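Local coordinates for protein glutathione synthetase-like effector 30 (Gpa-GSS30-apo) (Globodera pallida, PDB 5OET) that probably acts as a secreted effector in plant parasitism, derived from glutathione synthetase, the ATP-dependent ligase that joins glycine to gamma-glutamylcysteine, at residues D43-I46 and L47-S51; K55-A58 and L59-L63; D121-F124 and L125-A128; Y341-A344 and L345-K349. All blocks are in the same frame, centred on the assembly; numbering follows the deposited sequence.

Interaction 1: D43-I46 and L47-S51; sequences DPQI and LLEQS
Gln45, with CG anti to the backbone N (chi1 -174°), bends at chi2 and runs along the helix to Glu49, one turn on. The pair lies in the N-capped first turns of helix 44-59. The CG of Glu49 lies beside its own backbone N (chi1 -72°), and from there the chain runs extended, bringing Glu49 OE1 to 3.7 Å from Gln45 CG. The amide and carboxylate planes are turned 50° from each other. Glu49 finds its main polar partners across the dimer interface: both carboxylate oxygens form salt bridges, with Arg280 and Arg290 of the second subunit.

Asp43 is the N-cap, and its OD1 receives weak bonds from Gln45 N (3.0 Å) and Ile46 N (3.4 Å), occupying two amides that no preceding turn can satisfy. The regular helical ladder then begins, with Leu47 N bound to Asp43 O at 2.9 Å and Leu48 N to Pro44 O at 2.7 Å. Leu47 turns inward onto Leu91 and His457, whereas Ile46 lies near Arg280 of the second subunit. One turn after Ile46, the extended side chain of Gln50 passes obliquely beside it, its OE1 3.7 Å from Ile46 CG2.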
ATOM      1  N   ASP A  43       8.018 -23.990 -13.515  1.00 53.63           N
ATOM      2  CA  ASP A  43       6.809 -24.669 -13.075  1.00 54.43           C
ATOM      3  C   ASP A  43       5.661 -23.663 -13.210  1.00 52.80           C
ATOM      4  O   ASP A  43       5.727 -22.605 -12.600  1.00 52.13           O
ATOM      5  CB  ASP A  43       6.956 -25.172 -11.634  1.00 55.02           C
ATOM      6  CG  ASP A  43       5.840 -26.125 -11.234  1.00 56.66           C
ATOM      7  OD1 ASP A  43       4.662 -25.810 -11.502  1.00 56.89           O
ATOM      8  OD2 ASP A  43       6.144 -27.201 -10.668  1.00 58.12           O
ATOM      9  N   PRO A  44       4.618 -23.970 -14.022  1.00 52.90           N
ATOM     10  CA  PRO A  44       3.515 -22.992 -14.164  1.00 51.54           C
ATOM     11  C   PRO A  44       2.743 -22.756 -12.864  1.00 50.16           C
ATOM     12  O   PRO A  44       2.400 -21.612 -12.565  1.00 49.03           O
ATOM     13  CB  PRO A  44       2.595 -23.601 -15.238  1.00 52.35           C
ATOM     14  CG  PRO A  44       3.327 -24.758 -15.803  1.00 54.08           C
ATOM     15  CD  PRO A  44       4.386 -25.185 -14.826  1.00 54.03           C
ATOM     16  N   GLN A  45       2.494 -23.824 -12.109  1.00 49.88           N
ATOM     17  CA  GLN A  45       1.821 -23.744 -10.807  1.00 48.90           C
ATOM     18  C   GLN A  45       2.579 -22.852  -9.824  1.00 47.22           C
ATOM     19  O   GLN A  45       1.972 -22.026  -9.138  1.00 46.53           O
ATOM     20  CB  GLN A  45       1.605 -25.166 -10.221  1.00 50.70           C
ATOM     21  CG  GLN A  45       0.803 -25.282  -8.934  1.00 50.93           C
ATOM     22  CD  GLN A  45      -0.440 -24.401  -8.922  1.00 51.75           C
ATOM     23  OE1 GLN A  45      -0.465 -23.419  -8.194  1.00 52.07           O
ATOM     24  NE2 GLN A  45      -1.458 -24.720  -9.749  1.00 52.16           N
ATOM     25  N   ILE A  46       3.901 -22.973  -9.784  1.00 46.47           N
ATOM     26  CA  ILE A  46       4.709 -22.071  -8.967  1.00 45.51           C
ATOM     27  C   ILE A  46       4.696 -20.628  -9.502  1.00 44.09           C
ATOM     28  O   ILE A  46       4.548 -19.683  -8.720  1.00 41.33           O
ATOM     29  CB  ILE A  46       6.147 -22.580  -8.820  1.00 47.12           C
ATOM     30  CG1 ILE A  46       6.158 -23.959  -8.113  1.00 49.00           C
ATOM     31  CG2 ILE A  46       7.010 -21.595  -8.038  1.00 46.68           C
ATOM     32  CD1 ILE A  46       5.519 -23.983  -6.727  1.00 48.33           C
ATOM     33  N   LEU A  47       4.838 -20.451 -10.814  1.00 43.71           N
ATOM     34  CA  LEU A  47       4.748 -19.107 -11.399  1.00 43.18           C
ATOM     35  C   LEU A  47       3.398 -18.450 -11.127  1.00 42.01           C
ATOM     36  O   LEU A  47       3.349 -17.246 -10.837  1.00 40.67           O
ATOM     37  CB  LEU A  47       5.011 -19.119 -12.908  1.00 44.69           C
ATOM     38  CG  LEU A  47       6.465 -19.370 -13.294  1.00 46.05           C
ATOM     39  CD1 LEU A  47       6.613 -19.645 -14.790  1.00 47.44           C
ATOM     40  CD2 LEU A  47       7.336 -18.201 -12.880  1.00 45.23           C
ATOM     41  N   LEU A  48       2.320 -19.232 -11.219  1.00 42.16           N
ATOM     42  CA  LEU A  48       0.995 -18.747 -10.873  1.00 41.84           C
ATOM     43  C   LEU A  48       0.972 -18.288  -9.419  1.00 42.35           C
ATOM     44  O   LEU A  48       0.526 -17.180  -9.128  1.00 42.80           O
ATOM     45  CB  LEU A  48      -0.077 -19.800 -11.127  1.00 41.88           C
ATOM     46  CG  LEU A  48      -1.457 -19.430 -10.544  1.00 41.26           C
ATOM     47  CD1 LEU A  48      -1.999 -18.141 -11.153  1.00 40.32           C
ATOM     48  CD2 LEU A  48      -2.423 -20.577 -10.675  1.00 41.89           C
ATOM     49  N   GLU A  49       1.470 -19.125  -8.509  1.00 44.57           N
ATOM     50  CA  GLU A  49       1.490 -18.769  -7.072  1.00 43.67           C
ATOM     51  C   GLU A  49       2.343 -17.546  -6.792  1.00 42.34           C
ATOM     52  O   GLU A  49       2.001 -16.765  -5.927  1.00 43.70           O
ATOM     53  CB  GLU A  49       1.913 -19.942  -6.196  1.00 44.38           C
ATOM     54  CG  GLU A  49       0.830 -21.008  -6.118  1.00 46.93           C
ATOM     55  CD  GLU A  49       1.214 -22.246  -5.289  1.00 49.19           C
ATOM     56  OE1 GLU A  49       1.151 -23.391  -5.821  1.00 50.59           O
ATOM     57  OE2 GLU A  49       1.560 -22.098  -4.078  1.00 49.49           O
ATOM     58  N   GLN A  50       3.425 -17.362  -7.529  1.00 42.23           N
ATOM     59  CA  GLN A  50       4.242 -16.163  -7.373  1.00 41.81           C
ATOM     60  C   GLN A  50       3.586 -14.923  -7.977  1.00 40.24           C
ATOM     61  O   GLN A  50       3.809 -13.809  -7.494  1.00 39.15           O
ATOM     62  CB  GLN A  50       5.619 -16.384  -7.988  1.00 43.85           C
ATOM     63  CG  GLN A  50       6.470 -17.380  -7.213  1.00 45.55           C
ATOM     64  CD  GLN A  50       7.810 -17.688  -7.859  1.00 47.52           C
ATOM     65  OE1 GLN A  50       8.635 -18.366  -7.265  1.00 50.51           O
ATOM     66  NE2 GLN A  50       8.031 -17.208  -9.080  1.00 48.33           N
ATOM     67  N   SER A  51       2.809 -15.107  -9.043  1.00 39.15           N
ATOM     68  CA  SER A  51       1.981 -14.029  -9.581  1.00 38.20           C
ATOM     69  C   SER A  51       1.025 -13.462  -8.557  1.00 36.60           C
ATOM     70  O   SER A  51       0.928 -12.252  -8.414  1.00 34.57           O
ATOM     71  CB  SER A  51       1.136 -14.513 -10.756  1.00 39.71           C
ATOM     72  OG  SER A  51       1.915 -14.483 -11.913  1.00 42.68           O
TER

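Interaction 2: K55-A58 and L59-L63; sequences KDWA and LSNGL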
ATOM      1  N   LYS A  55       1.182  -9.741  -6.976  1.00 37.52           N
ATOM      2  CA  LYS A  55      -0.023  -8.928  -7.053  1.00 38.83           C
ATOM      3  C   LYS A  55      -0.526  -8.538  -5.649  1.00 37.95           C
ATOM      4  O   LYS A  55      -0.832  -7.384  -5.422  1.00 37.06           O
ATOM      5  CB  LYS A  55      -1.106  -9.626  -7.917  1.00 40.57           C
ATOM      6  CG  LYS A  55      -2.521  -9.659  -7.363  1.00 42.26           C
ATOM      7  CD  LYS A  55      -3.267 -10.926  -7.752  1.00 45.26           C
ATOM      8  CE  LYS A  55      -3.925 -11.596  -6.540  1.00 46.92           C
ATOM      9  NZ  LYS A  55      -4.975 -10.785  -5.886  1.00 48.70           N
ATOM     10  N   ASP A  56      -0.596  -9.480  -4.714  1.00 37.18           N
ATOM     11  CA  ASP A  56      -1.026  -9.150  -3.355  1.00 37.55           C
ATOM     12  C   ASP A  56      -0.064  -8.259  -2.589  1.00 36.43           C
ATOM     13  O   ASP A  56      -0.491  -7.522  -1.729  1.00 36.00           O
ATOM     14  CB  ASP A  56      -1.325 -10.415  -2.549  1.00 39.70           C
ATOM     15  CG  ASP A  56      -2.635 -11.082  -2.971  1.00 42.06           C
ATOM     16  OD1 ASP A  56      -3.420 -10.407  -3.679  1.00 43.65           O
ATOM     17  OD2 ASP A  56      -2.871 -12.271  -2.612  1.00 43.04           O
ATOM     18  N   TRP A  57       1.224  -8.314  -2.896  1.00 36.80           N
ATOM     19  CA  TRP A  57       2.178  -7.343  -2.355  1.00 37.31           C
ATOM     20  C   TRP A  57       1.913  -5.928  -2.908  1.00 38.14           C
ATOM     21  O   TRP A  57       1.987  -4.948  -2.153  1.00 39.92           O
ATOM     22  CB  TRP A  57       3.611  -7.760  -2.659  1.00 36.91           C
ATOM     23  CG  TRP A  57       4.625  -7.039  -1.868  1.00 36.21           C
ATOM     24  CD1 TRP A  57       5.228  -7.472  -0.727  1.00 36.96           C
ATOM     25  CD2 TRP A  57       5.185  -5.768  -2.158  1.00 35.80           C
ATOM     26  NE1 TRP A  57       6.113  -6.534  -0.264  1.00 36.70           N
ATOM     27  CE2 TRP A  57       6.114  -5.479  -1.132  1.00 36.21           C
ATOM     28  CE3 TRP A  57       4.989  -4.834  -3.181  1.00 35.34           C
ATOM     29  CZ2 TRP A  57       6.855  -4.315  -1.114  1.00 36.20           C
ATOM     30  CZ3 TRP A  57       5.700  -3.668  -3.151  1.00 35.10           C
ATOM     31  CH2 TRP A  57       6.628  -3.411  -2.124  1.00 36.29           C
ATOM     32  N   ALA A  58       1.620  -5.828  -4.207  1.00 37.64           N
ATOM     33  CA  ALA A  58       1.231  -4.567  -4.847  1.00 37.33           C
ATOM     34  C   ALA A  58      -0.003  -3.930  -4.219  1.00 36.79           C
ATOM     35  O   ALA A  58       0.005  -2.747  -3.893  1.00 38.01           O
ATOM     36  CB  ALA A  58       0.982  -4.805  -6.332  1.00 39.14           C
ATOM     37  N   LEU A  59      -1.045  -4.728  -4.018  1.00 36.89           N
ATOM     38  CA  LEU A  59      -2.270  -4.288  -3.335  1.00 36.99           C
ATOM     39  C   LEU A  59      -2.055  -3.863  -1.879  1.00 37.34           C
ATOM     40  O   LEU A  59      -2.846  -3.094  -1.325  1.00 38.87           O
ATOM     41  CB  LEU A  59      -3.339  -5.388  -3.389  1.00 36.51           C
ATOM     42  CG  LEU A  59      -3.844  -5.735  -4.784  1.00 36.56           C
ATOM     43  CD1 LEU A  59      -4.735  -6.972  -4.734  1.00 37.18           C
ATOM     44  CD2 LEU A  59      -4.585  -4.573  -5.406  1.00 37.06           C
ATOM     45  N   SER A  60      -0.993  -4.359  -1.269  1.00 38.09           N
ATOM     46  CA  SER A  60      -0.624  -4.006   0.099  1.00 38.75           C
ATOM     47  C   SER A  60       0.336  -2.818   0.218  1.00 38.27           C
ATOM     48  O   SER A  60       0.659  -2.393   1.326  1.00 39.63           O
ATOM     49  CB  SER A  60      -0.031  -5.243   0.771  1.00 39.26           C
ATOM     50  OG  SER A  60      -0.985  -6.311   0.730  1.00 40.74           O
ATOM     51  N   ASN A  61       0.793  -2.270  -0.906  1.00 38.15           N
ATOM     52  CA  ASN A  61       1.855  -1.260  -0.884  1.00 37.63           C
ATOM     53  C   ASN A  61       1.686  -0.144  -1.899  1.00 38.68           C
ATOM     54  O   ASN A  61       2.666   0.433  -2.348  1.00 39.07           O
ATOM     55  CB  ASN A  61       3.172  -1.967  -1.071  1.00 37.27           C
ATOM     56  CG  ASN A  61       3.560  -2.704   0.157  1.00 37.56           C
ATOM     57  OD1 ASN A  61       3.915  -2.073   1.139  1.00 39.48           O
ATOM     58  ND2 ASN A  61       3.410  -4.013   0.160  1.00 36.65           N
ATOM     59  N   GLY A  62       0.435   0.178  -2.234  1.00 39.03           N
ATOM     60  CA  GLY A  62       0.137   1.354  -3.024  1.00 39.07           C
ATOM     61  C   GLY A  62       0.393   1.297  -4.523  1.00 38.98           C
ATOM     62  O   GLY A  62       0.281   2.325  -5.204  1.00 36.61           O
ATOM     63  N   LEU A  63       0.678   0.104  -5.047  1.00 38.95           N
ATOM     64  CA  LEU A  63       0.874  -0.068  -6.489  1.00 38.66           C
ATOM     65  C   LEU A  63      -0.485  -0.270  -7.116  1.00 37.74           C
ATOM     66  O   LEU A  63      -0.812  -1.343  -7.608  1.00 36.43           O
ATOM     67  CB  LEU A  63       1.822  -1.226  -6.779  1.00 39.16           C
ATOM     68  CG  LEU A  63       3.274  -0.938  -6.367  1.00 40.51           C
ATOM     69  CD1 LEU A  63       4.112  -2.193  -6.592  1.00 41.43           C
ATOM     70  CD2 LEU A  63       3.839   0.271  -7.101  1.00 40.53           C
TER
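Trp57 and Asn61 overlap at the C-terminal end of helix 44-59, which closes with a 6→1 backbone bond, Leu63 N to Ala58 O, and a glycine of positive phi before strand 64-67. The two side chains run at about a right angle to each other, while the Asn61 amide is inclined by 27° to the indole, with ND2 3.3 Å above the ring plane and over its centre. The same nitrogen donates to Trp57 O at 2.9 Å, and that oxygen lies close to the amide plane. The bond helps to fix the rotation of the amide above the ring. Asn61 CB adds a CH-pi contact, 3.9 Å from the centroid of the six-membered ring of Trp57. Leu63 approaches differently, at the indole edge, its CD1 4.1 Å from Trp57 CZ3.

The turn reverses through Gly62, whose phi of 77° suits a residue without a side chain. It brings Leu63 N back to Ala58 O at 3.1 Å; Asn61 N reaches that oxygen from the other face of the carbonyl plane. Ser60 lends its hydroxyl to the helix end, donating to Asp56 O. Lys55, bent along its chain, closes a salt bridge to OD1 of Asp56, whose OD2 is paired with Arg263 of the second subunit. His267 of that subunit makes an edge-to-face contact with Trp57, while Leu203 of helix 196-210 and Phe86 of strand 83-90 pack on Trp57 and Ala58 from within the chain. Beneath the turn, Leu63 CB packs 3.7 Å from Ala58 CB.

Interaction 3: D121-F124 and L125-A128; sequences DYEF and LKEA
Lys126 lies across one face of the Tyr122 ring, a one-turn step along the short helix 122-127. The ring gets there because Tyr122 CG is anti to its backbone N (chi1 -170°), which sends the phenol alongside the following turn. Lys126 leaves the helix with CG beside its own N and continues straight through chi2. This course places CD over the ring, offset toward the rim, in a CH-pi contact with Lys126 CD 3.9 Å from the centroid of the Tyr122 ring. Bends at chi3 and chi4 then carry the ammonium group to Glu123, itself folded at chi2, where Lys126 NZ forms a salt bridge with Glu123 OE1 at 3.2 Å, nearly along the C-O axis. A single lysine thus serves two residues of the preceding turn, its aliphatic part on the tyrosine and its charge on the glutamate.

Asp121 is the N-cap, its OD1 accepting a weak bond from Phe124 N at 3.3 Å. Phe124 and Leu125 cross at about a right angle, with CD2 atoms of the two residues 4.2 Å apart. The Tyr122 hydroxyl bonds to Asp149, tying the helix to helix 141-150, where Val145 and Leu148 also touch the ring. Phe124, Leu125 and Ala128 lean on Met351 of helix 349-354, while Tyr122 and Leu125 together pack against Ile342 and Leu345 of helix 342-345.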
ATOM      1  N   ASP A 121      15.749  30.802 -22.738  1.00 59.09           N
ATOM      2  CA  ASP A 121      16.051  31.549 -23.976  1.00 60.95           C
ATOM      3  C   ASP A 121      14.837  31.473 -24.907  1.00 60.67           C
ATOM      4  O   ASP A 121      14.841  30.716 -25.880  1.00 60.96           O
ATOM      5  CB  ASP A 121      17.313  30.965 -24.648  1.00 62.13           C
ATOM      6  CG  ASP A 121      17.865  31.853 -25.794  1.00 64.47           C
ATOM      7  OD1 ASP A 121      17.204  32.841 -26.203  1.00 65.24           O
ATOM      8  OD2 ASP A 121      18.983  31.551 -26.291  1.00 64.21           O
ATOM      9  N   TYR A 122      13.811  32.266 -24.584  1.00 60.19           N
ATOM     10  CA  TYR A 122      12.540  32.281 -25.325  1.00 58.97           C
ATOM     11  C   TYR A 122      12.705  32.545 -26.833  1.00 60.07           C
ATOM     12  O   TYR A 122      12.048  31.899 -27.662  1.00 58.34           O
ATOM     13  CB  TYR A 122      11.575  33.321 -24.738  1.00 58.39           C
ATOM     14  CG  TYR A 122      10.148  33.257 -25.277  1.00 58.91           C
ATOM     15  CD1 TYR A 122       9.498  32.032 -25.479  1.00 59.09           C
ATOM     16  CD2 TYR A 122       9.432  34.410 -25.547  1.00 59.60           C
ATOM     17  CE1 TYR A 122       8.196  31.963 -25.951  1.00 58.75           C
ATOM     18  CE2 TYR A 122       8.118  34.353 -26.013  1.00 60.13           C
ATOM     19  CZ  TYR A 122       7.507  33.123 -26.213  1.00 59.35           C
ATOM     20  OH  TYR A 122       6.213  33.017 -26.674  1.00 59.25           O
ATOM     21  N   GLU A 123      13.561  33.496 -27.188  1.00 62.17           N
ATOM     22  CA  GLU A 123      13.821  33.720 -28.601  1.00 65.11           C
ATOM     23  C   GLU A 123      14.409  32.470 -29.314  1.00 64.18           C
ATOM     24  O   GLU A 123      14.051  32.225 -30.465  1.00 64.80           O
ATOM     25  CB  GLU A 123      14.588  35.033 -28.848  1.00 69.20           C
ATOM     26  CG  GLU A 123      13.683  36.163 -29.365  1.00 72.29           C
ATOM     27  CD  GLU A 123      13.261  35.949 -30.835  1.00 74.66           C
ATOM     28  OE1 GLU A 123      12.058  35.685 -31.089  1.00 72.88           O
ATOM     29  OE2 GLU A 123      14.144  36.015 -31.736  1.00 76.34           O
ATOM     30  N   PHE A 124      15.236  31.667 -28.640  1.00 61.08           N
ATOM     31  CA  PHE A 124      15.745  30.436 -29.240  1.00 59.31           C
ATOM     32  C   PHE A 124      14.624  29.449 -29.532  1.00 57.25           C
ATOM     33  O   PHE A 124      14.556  28.884 -30.634  1.00 55.70           O
ATOM     34  CB  PHE A 124      16.811  29.754 -28.374  1.00 58.31           C
ATOM     35  CG  PHE A 124      17.262  28.434 -28.927  1.00 58.38           C
ATOM     36  CD1 PHE A 124      18.018  28.380 -30.094  1.00 59.85           C
ATOM     37  CD2 PHE A 124      16.882  27.241 -28.320  1.00 57.86           C
ATOM     38  CE1 PHE A 124      18.419  27.160 -30.632  1.00 60.12           C
ATOM     39  CE2 PHE A 124      17.280  26.017 -28.851  1.00 58.04           C
ATOM     40  CZ  PHE A 124      18.055  25.974 -30.009  1.00 59.25           C
ATOM     41  N   LEU A 125      13.766  29.241 -28.535  1.00 56.39           N
ATOM     42  CA  LEU A 125      12.628  28.330 -28.659  1.00 55.87           C
ATOM     43  C   LEU A 125      11.709  28.764 -29.794  1.00 58.22           C
ATOM     44  O   LEU A 125      11.362  27.945 -30.636  1.00 58.27           O
ATOM     45  CB  LEU A 125      11.841  28.245 -27.346  1.00 54.40           C
ATOM     46  CG  LEU A 125      12.523  27.651 -26.106  1.00 52.94           C
ATOM     47  CD1 LEU A 125      11.513  27.390 -24.997  1.00 51.42           C
ATOM     48  CD2 LEU A 125      13.239  26.362 -26.449  1.00 52.73           C
ATOM     49  N   LYS A 126      11.350  30.053 -29.829  1.00 60.68           N
ATOM     50  CA  LYS A 126      10.555  30.622 -30.930  1.00 62.46           C
ATOM     51  C   LYS A 126      11.215  30.391 -32.281  1.00 63.51           C
ATOM     52  O   LYS A 126      10.549  29.994 -33.228  1.00 64.47           O
ATOM     53  CB  LYS A 126      10.288  32.124 -30.729  1.00 64.81           C
ATOM     54  CG  LYS A 126       9.108  32.435 -29.802  1.00 65.35           C
ATOM     55  CD  LYS A 126       8.867  33.939 -29.614  1.00 66.27           C
ATOM     56  CE  LYS A 126       8.071  34.584 -30.748  1.00 68.97           C
ATOM     57  NZ  LYS A 126       8.880  35.433 -31.679  1.00 71.32           N
ATOM     58  N   GLU A 127      12.526  30.610 -32.367  1.00 65.24           N
ATOM     59  CA  GLU A 127      13.255  30.409 -33.634  1.00 67.70           C
ATOM     60  C   GLU A 127      13.208  28.957 -34.101  1.00 64.28           C
ATOM     61  O   GLU A 127      13.158  28.712 -35.296  1.00 65.43           O
ATOM     62  CB  GLU A 127      14.703  30.930 -33.568  1.00 71.30           C
ATOM     63  CG  GLU A 127      15.149  31.572 -34.872  1.00 75.98           C
ATOM     64  CD  GLU A 127      15.606  30.581 -35.949  1.00 79.83           C
ATOM     65  OE1 GLU A 127      15.990  29.433 -35.600  1.00 82.63           O
ATOM     66  OE2 GLU A 127      15.605  30.958 -37.156  1.00 81.08           O
ATOM     67  N   ALA A 128      13.161  28.007 -33.162  1.00 60.57           N
ATOM     68  CA  ALA A 128      13.066  26.582 -33.489  1.00 57.69           C
ATOM     69  C   ALA A 128      11.674  26.083 -33.964  1.00 56.22           C
ATOM     70  O   ALA A 128      11.562  24.908 -34.309  1.00 55.92           O
ATOM     71  CB  ALA A 128      13.546  25.765 -32.305  1.00 56.41           C
TER

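Interaction 4: Y341-A344 and L345-K349; sequences YIFA and LSHTK
Phe343 and His347 are joined by a hydrogen bond from the imidazole to the backbone. His347 ND1 donates to Phe343 O at 2.8 Å, on a bent path (130° at the hydrogen), with the oxygen 31° out of the imidazole plane. Ser346 OG also lies within bonding distance of His347 ND1, at 2.9 Å, with either atom a possible donor. Since ND1 can carry only one proton, Phe343 O and Ser346 OG probably share or compete for it; the hydroxyl has Ser119 as its stronger partner. The far nitrogen of the imidazole, NE2, is engaged by Gln165. Backbone bonding is slack by comparison: Ile342 O receives weak bonds from Leu345 N at 3.2 Å and Ser346 N at 3.4 Å.

Among the rings, Phe343 and His347 lie side by side and point the same way, with His347 CE1 at the phenyl edge, 4.2 Å from Phe343 CD2. The phenyl ring also meets Phe163, and the imidazole meets Tyr115.

Apolar contact is lighter. Ile342 CD1 and Leu345 CD2 are 4.3 Å apart, and both side chains face helix 141-150, through Leu148 for Ile342 and Ile141 and Leu144 for Leu345.

Thr348 OG1, set between the backbone N and the carbonyl carbon (chi1 64°), bonds to Met351 N and also to His129. A short, weakly bonded helix thus ends in a type I turn, Leu345 to Thr348, that leads from helix 342-345 into the N-cap of helix 349-354.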
ATOM      1  N   TYR A 341       5.090  27.166 -17.820  1.00 54.04           N
ATOM      2  CA  TYR A 341       4.609  26.764 -19.145  1.00 56.46           C
ATOM      3  C   TYR A 341       5.655  26.800 -20.249  1.00 55.60           C
ATOM      4  O   TYR A 341       5.610  25.963 -21.145  1.00 57.18           O
ATOM      5  CB  TYR A 341       3.351  27.548 -19.564  1.00 60.96           C
ATOM      6  CG  TYR A 341       2.112  26.719 -19.432  1.00 65.06           C
ATOM      7  CD1 TYR A 341       1.811  25.758 -20.386  1.00 67.95           C
ATOM      8  CD2 TYR A 341       1.255  26.853 -18.331  1.00 68.64           C
ATOM      9  CE1 TYR A 341       0.682  24.958 -20.266  1.00 70.48           C
ATOM     10  CE2 TYR A 341       0.111  26.068 -18.205  1.00 71.47           C
ATOM     11  CZ  TYR A 341      -0.165  25.116 -19.183  1.00 71.82           C
ATOM     12  OH  TYR A 341      -1.282  24.314 -19.105  1.00 77.25           O
ATOM     13  N   ILE A 342       6.606  27.733 -20.168  1.00 54.82           N
ATOM     14  CA  ILE A 342       7.725  27.824 -21.133  1.00 53.87           C
ATOM     15  C   ILE A 342       8.417  26.482 -21.400  1.00 53.11           C
ATOM     16  O   ILE A 342       8.892  26.236 -22.517  1.00 54.26           O
ATOM     17  CB  ILE A 342       8.764  28.899 -20.708  1.00 53.95           C
ATOM     18  CG1 ILE A 342       9.814  29.133 -21.790  1.00 55.42           C
ATOM     19  CG2 ILE A 342       9.481  28.524 -19.419  1.00 53.52           C
ATOM     20  CD1 ILE A 342       9.256  29.658 -23.085  1.00 56.94           C
ATOM     21  N   PHE A 343       8.442  25.609 -20.389  1.00 50.60           N
ATOM     22  CA  PHE A 343       9.096  24.306 -20.518  1.00 48.87           C
ATOM     23  C   PHE A 343       8.345  23.362 -21.432  1.00 48.93           C
ATOM     24  O   PHE A 343       8.969  22.485 -22.036  1.00 50.70           O
ATOM     25  CB  PHE A 343       9.302  23.663 -19.154  1.00 46.47           C
ATOM     26  CG  PHE A 343      10.449  24.237 -18.396  1.00 45.13           C
ATOM     27  CD1 PHE A 343      10.355  25.483 -17.832  1.00 45.47           C
ATOM     28  CD2 PHE A 343      11.621  23.545 -18.268  1.00 44.47           C
ATOM     29  CE1 PHE A 343      11.408  26.027 -17.124  1.00 45.33           C
ATOM     30  CE2 PHE A 343      12.676  24.076 -17.563  1.00 44.94           C
ATOM     31  CZ  PHE A 343      12.574  25.326 -16.994  1.00 45.20           C
ATOM     32  N   ALA A 344       7.029  23.535 -21.544  1.00 47.77           N
ATOM     33  CA  ALA A 344       6.244  22.775 -22.517  1.00 48.96           C
ATOM     34  C   ALA A 344       6.685  23.044 -23.959  1.00 50.06           C
ATOM     35  O   ALA A 344       6.635  22.136 -24.790  1.00 51.77           O
ATOM     36  CB  ALA A 344       4.763  23.078 -22.369  1.00 49.87           C
ATOM     37  N   LEU A 345       7.102  24.279 -24.244  1.00 49.56           N
ATOM     38  CA  LEU A 345       7.659  24.640 -25.549  1.00 50.17           C
ATOM     39  C   LEU A 345       9.055  23.996 -25.786  1.00 49.49           C
ATOM     40  O   LEU A 345       9.369  23.556 -26.893  1.00 48.90           O
ATOM     41  CB  LEU A 345       7.720  26.174 -25.682  1.00 50.89           C
ATOM     42  CG  LEU A 345       7.998  26.781 -27.057  1.00 52.16           C
ATOM     43  CD1 LEU A 345       6.961  26.363 -28.081  1.00 52.69           C
ATOM     44  CD2 LEU A 345       8.045  28.296 -26.955  1.00 53.15           C
ATOM     45  N   SER A 346       9.877  23.912 -24.746  1.00 48.23           N
ATOM     46  CA  SER A 346      11.202  23.292 -24.881  1.00 47.68           C
ATOM     47  C   SER A 346      11.183  21.758 -24.856  1.00 45.90           C
ATOM     48  O   SER A 346      12.237  21.138 -24.972  1.00 46.00           O
ATOM     49  CB  SER A 346      12.168  23.821 -23.804  1.00 47.86           C
ATOM     50  OG  SER A 346      12.001  23.160 -22.562  1.00 48.73           O
ATOM     51  N   HIS A 347      10.017  21.138 -24.692  1.00 43.68           N
ATOM     52  CA  HIS A 347       9.928  19.668 -24.689  1.00 42.81           C
ATOM     53  C   HIS A 347       9.035  19.116 -25.797  1.00 42.78           C
ATOM     54  O   HIS A 347       8.657  17.949 -25.790  1.00 41.91           O
ATOM     55  CB  HIS A 347       9.461  19.186 -23.316  1.00 41.59           C
ATOM     56  CG  HIS A 347      10.501  19.317 -22.255  1.00 41.33           C
ATOM     57  ND1 HIS A 347      11.015  20.534 -21.860  1.00 41.80           N
ATOM     58  CD2 HIS A 347      11.137  18.380 -21.519  1.00 40.88           C
ATOM     59  CE1 HIS A 347      11.914  20.339 -20.913  1.00 41.72           C
ATOM     60  NE2 HIS A 347      12.010  19.038 -20.691  1.00 41.17           N
ATOM     61  N   THR A 348       8.714  19.940 -26.780  1.00 44.26           N
ATOM     62  CA  THR A 348       8.096  19.399 -27.971  1.00 45.57           C
ATOM     63  C   THR A 348       9.070  18.426 -28.604  1.00 47.24           C
ATOM     64  O   THR A 348      10.281  18.476 -28.367  1.00 48.61           O
ATOM     65  CB  THR A 348       7.720  20.486 -29.013  1.00 45.79           C
ATOM     66  OG1 THR A 348       8.901  21.140 -29.506  1.00 45.06           O
ATOM     67  CG2 THR A 348       6.747  21.506 -28.413  1.00 44.76           C
ATOM     68  N   LYS A 349       8.531  17.538 -29.417  1.00 48.93           N
ATOM     69  CA  LYS A 349       9.349  16.581 -30.143  1.00 49.47           C
ATOM     70  C   LYS A 349      10.072  17.286 -31.280  1.00 49.01           C
ATOM     71  O   LYS A 349      11.109  16.818 -31.717  1.00 49.83           O
ATOM     72  CB  LYS A 349       8.498  15.434 -30.678  1.00 51.61           C
ATOM     73  CG  LYS A 349       9.127  14.057 -30.566  1.00 53.97           C
ATOM     74  CD  LYS A 349       8.027  13.024 -30.387  1.00 55.93           C
ATOM     75  CE  LYS A 349       7.405  13.083 -28.990  1.00 55.00           C
ATOM     76  NZ  LYS A 349       5.930  12.957 -29.110  1.00 55.46           N
TER

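In the fold
Interactions 1 and 2 share helix 44-59, its N-capped start and its C-terminal turn, with centres about 18 Å apart; both meet the second subunit. The first is a surface contact, whose acidic side chain pairs with arginines of that subunit, whereas the second is buried and built on an indole under an amide. On the opposite side of the chain's centre, interactions 3 and 4 are partly buried, touch no other chain and have centres about 11 Å apart. Their helices pack directly on each other through apolar side chains. Outward, 121-128 carries a lysine-glutamate pair; closer to the centre, 341-349 relies on histidine, serine and threonine hydrogen bonds.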